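Local atomic coordinates of molybdenum-pterin-binding protein 2 (Clostridium pasteurianum, PDB entry 1GUT), a protein that binds molybdenum as the oxyanion molybdate, as a small single-domain molbindin whose subunits associate into a six-chain assembly. Residues G11-L16 with E51-T56; T22-L27 with K34-I39. All coordinates share one frame; numbering follows the deposited sequence.

Overall arrangement
Both contacts belong to one antiparallel sheet whose strands lie in the order 34-40, 22-29, 8-18, 54-58, so interaction 2 joins the first two strands and interaction 1 the last two. Along the chain the hairpin of interaction 2 falls between the two halves of interaction 1. Their centres lie about 9 Å apart, and they touch where strands 8-18 and 22-29 adjoin, Val-14 N lying 2.8 Å from Val-26 O, a probable hydrogen bond. All four segments lie within the TOBE domain, a family of the OB clan. Thr-56 pairs in an antiparallel ladder with the second subunit and Ile-38 makes backbone bonds to it, so the sheet contributes to the subunit interface.

Interaction 1 (G11-L16 with E51-T56); sequences GKVVGL and EGAELT
Lys-12 reaches back over the loop with its ammonium group and grips a main-chain carbonyl: NZ lies 2.7 Å from Gly-52 O, in the carbonyl plane and on a lone pair, with a C=O...N angle of 127°. The side chain is extended until its last torsion (chi4 74°), where the bend turns NZ onto that oxygen. A water accepts a second hydrogen bond from NZ and donates one to Glu-54 OE2, linking the two charged side chains, whose own charged atoms stay 5.0 Å apart.

The backbone evidence divides the contact in two. Gly-11 and Leu-55 form an antiparallel hydrogen-bonded pair, with Gly-11 N 2.8 Å from Leu-55 O, and Lys-12 with Glu-54 is the non-hydrogen-bonded pair beside it. Beyond them 51-53 is loop, yet the bonding continues: Val-13 N donates to Ala-53 O, and Gly-52 N donates to Val-13 O. Gly-52 has a positive phi (93°), where a CB would jam against the carbonyl oxygen of Glu-51, which suits glycine.

At the far end Glu-51 carries its carboxylate alongside the chain at Gly-15. Its OE2 receives a weak bond from Leu-16 N, at 3.3 Å and strongly bent, and a water donates to both OE2 and Val-14 O. Apolar contact is concentrated on Val-13, whose CG2 crosses the end of Leu-55 at 3.5 Å from CD1 and also meets Ala-53 CB at 4.2 Å, while CG1 rests over Glu-51 CA.

Strand 22-29 borders 11-16 on its other edge, where Val-14 and Gly-15 both face Val-26 in a classic beta bulge and Val-13 packs on Leu-27. Past Leu-55, Thr-56 pairs with an antiparallel strand of the second subunit, which carries the sheet across the interface.

Interaction 2 (T22-L27 with K34-I39); sequences TAEVVL and KITSII
Ala-23 with Ile-39, Val-25 with Ser-37 and Leu-27 with Ile-35 are the hydrogen-bonded pairs of an antiparallel beta hairpin within the TOBE domain. Strands 22-27 and 34-39 run at 163° with their axes 4.6 Å apart. The ladder is regular, since hydrogen-bonded and non-hydrogen-bonded pairs alternate strictly from Ala-23 and Ile-39 to Leu-27 and Ile-35.

Each of the hydrogen-bonded pairs exchanges two backbone hydrogen bonds. The straightest is Leu-27 N to Ile-35 O, at 2.8 Å with an N-H...O angle of 175°. The non-hydrogen-bonded pairs, Glu-24 with Ile-38 and Val-26 with Thr-36, add CA-H...O contacts, such as Ile-38 CA to Ala-23 O at 3.3 Å.

Side-chain contacts separate by face. On the face of Val-25 and Ile-39, Val-25 CG2 lies 4.0 Å from Ile-39 CD1; the chi1 of 57° sets Ile-39 CG1 between its backbone N and carbonyl carbon, and the chain then extends to that methyl. Leu-16 and Val-44 add cover here, Leu-16 against Val-25 and Val-44 against Ala-23 and Ile-39. On the other face Val-26 and Thr-36 lie side by side and point the same way, Val-26 CG2 beside Thr-36 OG1 at 4.0 Å, and the CD methylene of Lys-34 passes across Val-26 CG1 at 4.0 Å.

Polar groups also meet other subunits. Ser-37 OG is hydrogen-bonded to Val-64 O of the second subunit, and the backbone N of Thr-36 to Asn-7 OD1 of that same subunit. Glu-24 OE2 lies close to Asp-42 OD2 of the third subunit, a like-charged proximity that would tend to favour a raised pKa, while Lys-17 supplies OE1 with a long, weak ion pair. The stem of Glu-24 is packed within the hairpin, its CG 3.8 Å from Thr-36 CG2.

Interaction 1 (G11-L16 with E51-T56)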
ATOM      1  N   GLY A  11      -7.540  20.306  -1.772  1.00 13.72           N
ATOM      2  CA  GLY A  11      -7.449  20.912  -0.461  1.00 15.56           C
ATOM      3  C   GLY A  11      -6.368  21.947  -0.382  1.00 15.42           C
ATOM      4  O   GLY A  11      -5.708  22.227  -1.368  1.00 17.01           O
ATOM      5  N   LYS A  12      -6.207  22.508   0.807  1.00 14.71           N
ATOM      6  CA  LYS A  12      -5.221  23.538   1.037  1.00 14.29           C
ATOM      7  C   LYS A  12      -4.260  23.013   2.086  1.00 13.62           C
ATOM      8  O   LYS A  12      -4.682  22.441   3.087  1.00 12.77           O
ATOM      9  CB  LYS A  12      -5.937  24.791   1.555  1.00 15.74           C
ATOM     10  CG  LYS A  12      -5.012  25.941   1.824  1.00 18.38           C
ATOM     11  CD  LYS A  12      -5.829  27.195   2.179  1.00 21.83           C
ATOM     12  CE  LYS A  12      -4.954  28.447   2.245  1.00 24.45           C
ATOM     13  NZ  LYS A  12      -4.533  28.950   0.896  1.00 25.67           N
ATOM     14  N   VAL A  13      -2.963  23.188   1.853  1.00 12.32           N
ATOM     15  CA  VAL A  13      -1.982  22.713   2.819  1.00 12.81           C
ATOM     16  C   VAL A  13      -2.084  23.528   4.101  1.00 12.51           C
ATOM     17  O   VAL A  13      -1.941  24.774   4.066  1.00 12.88           O
ATOM     18  CB  VAL A  13      -0.552  22.817   2.283  1.00 12.82           C
ATOM     19  CG1 VAL A  13       0.413  22.386   3.350  1.00 12.91           C
ATOM     20  CG2 VAL A  13      -0.378  21.955   1.018  1.00 13.20           C
ATOM     21  N   VAL A  14      -2.350  22.856   5.222  1.00 11.99           N
ATOM     22  CA  VAL A  14      -2.415  23.511   6.522  1.00 13.17           C
ATOM     23  C   VAL A  14      -1.287  23.075   7.454  1.00 13.65           C
ATOM     24  O   VAL A  14      -1.105  23.640   8.541  1.00 16.08           O
ATOM     25  CB  VAL A  14      -3.783  23.353   7.227  1.00 13.02           C
ATOM     26  CG1 VAL A  14      -4.866  24.071   6.446  1.00 14.66           C
ATOM     27  CG2 VAL A  14      -4.161  21.865   7.441  1.00 12.88           C
ATOM     28  N   GLY A  15      -0.529  22.069   7.045  1.00 13.49           N
ATOM     29  CA  GLY A  15       0.595  21.604   7.836  1.00 14.35           C
ATOM     30  C   GLY A  15       1.648  20.962   6.957  1.00 13.91           C
ATOM     31  O   GLY A  15       1.334  20.264   6.003  1.00 12.70           O
ATOM     32  N   LEU A  16       2.907  21.185   7.301  1.00 14.02           N
ATOM     33  CA  LEU A  16       4.037  20.598   6.582  1.00 14.20           C
ATOM     34  C   LEU A  16       5.166  20.385   7.564  1.00 14.02           C
ATOM     35  O   LEU A  16       5.587  21.330   8.236  1.00 14.98           O
ATOM     36  CB  LEU A  16       4.486  21.508   5.434  1.00 14.28           C
ATOM     37  CG  LEU A  16       5.689  21.069   4.601  1.00 16.77           C
ATOM     38  CD1 LEU A  16       5.425  19.743   3.906  1.00 17.63           C
ATOM     39  CD2 LEU A  16       5.971  22.154   3.569  1.00 19.38           C
ATOM     40  N   GLU A  51       3.044  25.605   2.874  1.00 17.72           N
ATOM     41  CA  GLU A  51       1.831  25.916   3.615  1.00 18.42           C
ATOM     42  C   GLU A  51       0.964  26.901   2.830  1.00 17.31           C
ATOM     43  O   GLU A  51       1.464  27.883   2.268  1.00 17.33           O
ATOM     44  CB  GLU A  51       2.125  26.369   5.063  1.00 20.32           C
ATOM     45  CG  GLU A  51       2.327  25.121   5.909  1.00 25.23           C
ATOM     46  CD  GLU A  51       2.371  25.371   7.399  1.00 31.10           C
ATOM     47  OE1 GLU A  51       2.396  26.547   7.814  1.00 33.45           O
ATOM     48  OE2 GLU A  51       2.391  24.368   8.146  1.00 34.38           O
ATOM     49  N   GLY A  52      -0.327  26.598   2.737  1.00 16.35           N
ATOM     50  CA  GLY A  52      -1.247  27.448   2.016  1.00 16.08           C
ATOM     51  C   GLY A  52      -1.459  27.067   0.563  1.00 15.73           C
ATOM     52  O   GLY A  52      -2.375  27.569  -0.079  1.00 16.98           O
ATOM     53  N   ALA A  53      -0.624  26.175   0.032  1.00 15.25           N
ATOM     54  CA  ALA A  53      -0.768  25.775  -1.364  1.00 15.19           C
ATOM     55  C   ALA A  53      -2.057  24.985  -1.600  1.00 15.17           C
ATOM     56  O   ALA A  53      -2.486  24.220  -0.730  1.00 16.14           O
ATOM     57  CB  ALA A  53       0.445  24.923  -1.811  1.00 15.17           C
ATOM     58  N   GLU A  54      -2.662  25.165  -2.776  1.00 14.80           N
ATOM     59  CA  GLU A  54      -3.874  24.402  -3.146  1.00 15.43           C
ATOM     60  C   GLU A  54      -3.377  23.196  -3.924  1.00 15.59           C
ATOM     61  O   GLU A  54      -2.774  23.347  -4.982  1.00 16.33           O
ATOM     62  CB  GLU A  54      -4.850  25.260  -3.990  1.00 16.53           C
ATOM     63  CG  GLU A  54      -5.403  26.453  -3.221  1.00 20.50           C
ATOM     64  CD  GLU A  54      -6.255  27.380  -4.087  1.00 26.71           C
ATOM     65  OE1 GLU A  54      -6.323  27.172  -5.317  1.00 30.57           O
ATOM     66  OE2 GLU A  54      -6.853  28.329  -3.541  1.00 30.61           O
ATOM     67  N   LEU A  55      -3.593  22.006  -3.372  1.00 14.71           N
ATOM     68  CA  LEU A  55      -3.111  20.756  -3.976  1.00 14.49           C
ATOM     69  C   LEU A  55      -4.199  19.702  -3.942  1.00 13.97           C
ATOM     70  O   LEU A  55      -5.235  19.914  -3.347  1.00 14.86           O
ATOM     71  CB  LEU A  55      -1.872  20.233  -3.219  1.00 15.70           C
ATOM     72  CG  LEU A  55      -0.676  21.189  -3.208  1.00 17.04           C
ATOM     73  CD1 LEU A  55       0.371  20.718  -2.218  1.00 17.22           C
ATOM     74  CD2 LEU A  55      -0.102  21.317  -4.624  1.00 20.26           C
ATOM     75  N   THR A  56      -3.943  18.543  -4.537  1.00 12.53           N
ATOM     76  CA  THR A  56      -4.935  17.487  -4.567  1.00 12.27           C
ATOM     77  C   THR A  56      -4.365  16.192  -4.017  1.00 11.96           C
ATOM     78  O   THR A  56      -3.277  15.768  -4.420  1.00 13.36           O
ATOM     79  CB  THR A  56      -5.369  17.271  -6.032  1.00 12.10           C
ATOM     80  OG1 THR A  56      -5.941  18.488  -6.546  1.00 14.76           O
ATOM     81  CG2 THR A  56      -6.491  16.225  -6.146  1.00 13.55           C
TER
HETATM   82  O   HOH W   1      -6.870  29.645  -0.534  1.00 46.08           O
HETATM   83  O   HOH W   2       0.426  24.457  10.420  1.00 37.32           O

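Interaction 2 (T22-L27 with K34-I39)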
ATOM      1  N   THR A  22      11.426  11.720   4.311  1.00 13.51           N
ATOM      2  CA  THR A  22      10.029  11.944   3.980  1.00 12.79           C
ATOM      3  C   THR A  22       9.561  13.261   4.560  1.00 12.65           C
ATOM      4  O   THR A  22      10.313  13.977   5.226  1.00 13.16           O
ATOM      5  CB  THR A  22       9.139  10.836   4.578  1.00 13.26           C
ATOM      6  OG1 THR A  22       9.290  10.834   6.008  1.00 15.84           O
ATOM      7  CG2 THR A  22       9.609   9.445   4.132  1.00 14.86           C
ATOM      8  N   ALA A  23       8.322  13.590   4.241  1.00 11.56           N
ATOM      9  CA  ALA A  23       7.682  14.798   4.737  1.00 11.07           C
ATOM     10  C   ALA A  23       6.218  14.507   4.918  1.00 10.77           C
ATOM     11  O   ALA A  23       5.629  13.759   4.153  1.00 11.56           O
ATOM     12  CB  ALA A  23       7.848  15.961   3.748  1.00 11.93           C
ATOM     13  N   GLU A  24       5.648  15.129   5.936  1.00  9.89           N
ATOM     14  CA  GLU A  24       4.244  14.986   6.266  1.00 11.08           C
ATOM     15  C   GLU A  24       3.524  16.242   5.820  1.00 11.16           C
ATOM     16  O   GLU A  24       3.869  17.345   6.227  1.00 11.51           O
ATOM     17  CB  GLU A  24       4.065  14.770   7.768  1.00 12.40           C
ATOM     18  CG  GLU A  24       2.600  14.529   8.159  1.00 15.60           C
ATOM     19  CD  GLU A  24       2.413  14.473   9.658  1.00 20.90           C
ATOM     20  OE1 GLU A  24       3.238  13.844  10.323  1.00 23.36           O
ATOM     21  OE2 GLU A  24       1.440  15.053  10.182  1.00 25.86           O
ATOM     22  N   VAL A  25       2.528  16.077   4.969  1.00 10.26           N
ATOM     23  CA  VAL A  25       1.732  17.165   4.433  1.00 10.71           C
ATOM     24  C   VAL A  25       0.294  16.982   4.915  1.00 10.30           C
ATOM     25  O   VAL A  25      -0.283  15.897   4.747  1.00 11.24           O
ATOM     26  CB  VAL A  25       1.740  17.096   2.869  1.00 10.41           C
ATOM     27  CG1 VAL A  25       1.007  18.318   2.247  1.00 13.12           C
ATOM     28  CG2 VAL A  25       3.164  16.994   2.340  1.00 11.89           C
ATOM     29  N   VAL A  26      -0.300  18.022   5.495  1.00 11.00           N
ATOM     30  CA  VAL A  26      -1.701  17.958   5.951  1.00 11.63           C
ATOM     31  C   VAL A  26      -2.511  18.931   5.119  1.00 11.58           C
ATOM     32  O   VAL A  26      -2.148  20.110   5.001  1.00 11.43           O
ATOM     33  CB  VAL A  26      -1.826  18.294   7.461  1.00 12.38           C
ATOM     34  CG1 VAL A  26      -3.245  18.136   7.947  1.00 13.72           C
ATOM     35  CG2 VAL A  26      -0.895  17.379   8.275  1.00 13.82           C
ATOM     36  N   LEU A  27      -3.577  18.424   4.513  1.00 12.02           N
ATOM     37  CA  LEU A  27      -4.445  19.226   3.667  1.00 13.12           C
ATOM     38  C   LEU A  27      -5.830  19.328   4.272  1.00 13.10           C
ATOM     39  O   LEU A  27      -6.384  18.340   4.753  1.00 12.84           O
ATOM     40  CB  LEU A  27      -4.650  18.542   2.312  1.00 15.40           C
ATOM     41  CG  LEU A  27      -3.523  18.164   1.375  1.00 18.32           C
ATOM     42  CD1 LEU A  27      -4.155  17.638   0.079  1.00 21.72           C
ATOM     43  CD2 LEU A  27      -2.698  19.392   1.097  1.00 21.06           C
ATOM     44  N   LYS A  34      -9.475  16.853   7.438  1.00 18.88           N
ATOM     45  CA  LYS A  34      -8.064  16.828   7.058  1.00 17.95           C
ATOM     46  C   LYS A  34      -7.593  15.538   6.459  1.00 16.50           C
ATOM     47  O   LYS A  34      -8.031  14.460   6.859  1.00 16.98           O
ATOM     48  CB  LYS A  34      -7.171  17.115   8.270  1.00 19.29           C
ATOM     49  CG  LYS A  34      -7.549  18.365   8.971  1.00 22.09           C
ATOM     50  CD  LYS A  34      -6.618  18.735  10.090  1.00 27.22           C
ATOM     51  CE  LYS A  34      -7.074  20.082  10.617  1.00 29.89           C
ATOM     52  NZ  LYS A  34      -7.613  20.930   9.492  1.00 32.28           N
ATOM     53  N   ILE A  35      -6.699  15.669   5.491  1.00 13.62           N
ATOM     54  CA  ILE A  35      -6.069  14.515   4.856  1.00 12.92           C
ATOM     55  C   ILE A  35      -4.584  14.664   5.109  1.00 12.44           C
ATOM     56  O   ILE A  35      -4.007  15.717   4.865  1.00 12.89           O
ATOM     57  CB  ILE A  35      -6.318  14.483   3.329  1.00 13.52           C
ATOM     58  CG1 ILE A  35      -7.790  14.179   3.029  1.00 17.10           C
ATOM     59  CG2 ILE A  35      -5.333  13.470   2.665  1.00 15.36           C
ATOM     60  CD1 ILE A  35      -8.191  12.759   3.318  1.00 20.35           C
ATOM     61  N   THR A  36      -3.964  13.601   5.609  1.00 10.98           N
ATOM     62  CA  THR A  36      -2.538  13.573   5.915  1.00 10.90           C
ATOM     63  C   THR A  36      -1.838  12.644   4.933  1.00 10.42           C
ATOM     64  O   THR A  36      -2.286  11.520   4.678  1.00 10.29           O
ATOM     65  CB  THR A  36      -2.333  13.073   7.345  1.00 11.67           C
ATOM     66  OG1 THR A  36      -3.004  13.962   8.243  1.00 13.34           O
ATOM     67  CG2 THR A  36      -0.856  13.121   7.762  1.00 13.63           C
ATOM     68  N   SER A  37      -0.721  13.128   4.406  1.00 10.59           N
ATOM     69  CA  SER A  37       0.068  12.407   3.424  1.00 10.66           C
ATOM     70  C   SER A  37       1.516  12.360   3.843  1.00 10.04           C
ATOM     71  O   SER A  37       2.046  13.349   4.337  1.00 10.64           O
ATOM     72  CB  SER A  37       0.013  13.195   2.108  1.00 11.74           C
ATOM     73  OG  SER A  37       0.902  12.688   1.126  1.00 12.58           O
ATOM     74  N   ILE A  38       2.175  11.212   3.668  1.00  9.42           N
ATOM     75  CA  ILE A  38       3.616  11.142   3.909  1.00 10.71           C
ATOM     76  C   ILE A  38       4.233  10.809   2.558  1.00 11.33           C
ATOM     77  O   ILE A  38       3.952   9.749   1.988  1.00 12.65           O
ATOM     78  CB  ILE A  38       3.982  10.146   5.031  1.00 10.73           C
ATOM     79  CG1 ILE A  38       3.476  10.707   6.350  1.00 12.25           C
ATOM     80  CG2 ILE A  38       5.512   9.865   5.080  1.00 12.73           C
ATOM     81  CD1 ILE A  38       3.606   9.743   7.524  1.00 15.99           C
ATOM     82  N   ILE A  39       5.013  11.748   2.022  1.00 10.90           N
ATOM     83  CA  ILE A  39       5.662  11.607   0.724  1.00 12.40           C
ATOM     84  C   ILE A  39       7.154  11.812   0.876  1.00 11.91           C
ATOM     85  O   ILE A  39       7.637  12.107   1.968  1.00 11.81           O
ATOM     86  CB  ILE A  39       5.098  12.626  -0.306  1.00 13.85           C
ATOM     87  CG1 ILE A  39       5.261  14.051   0.215  1.00 14.58           C
ATOM     88  CG2 ILE A  39       3.642  12.336  -0.622  1.00 15.36           C
ATOM     89  CD1 ILE A  39       4.833  15.158  -0.767  1.00 16.92           C
TER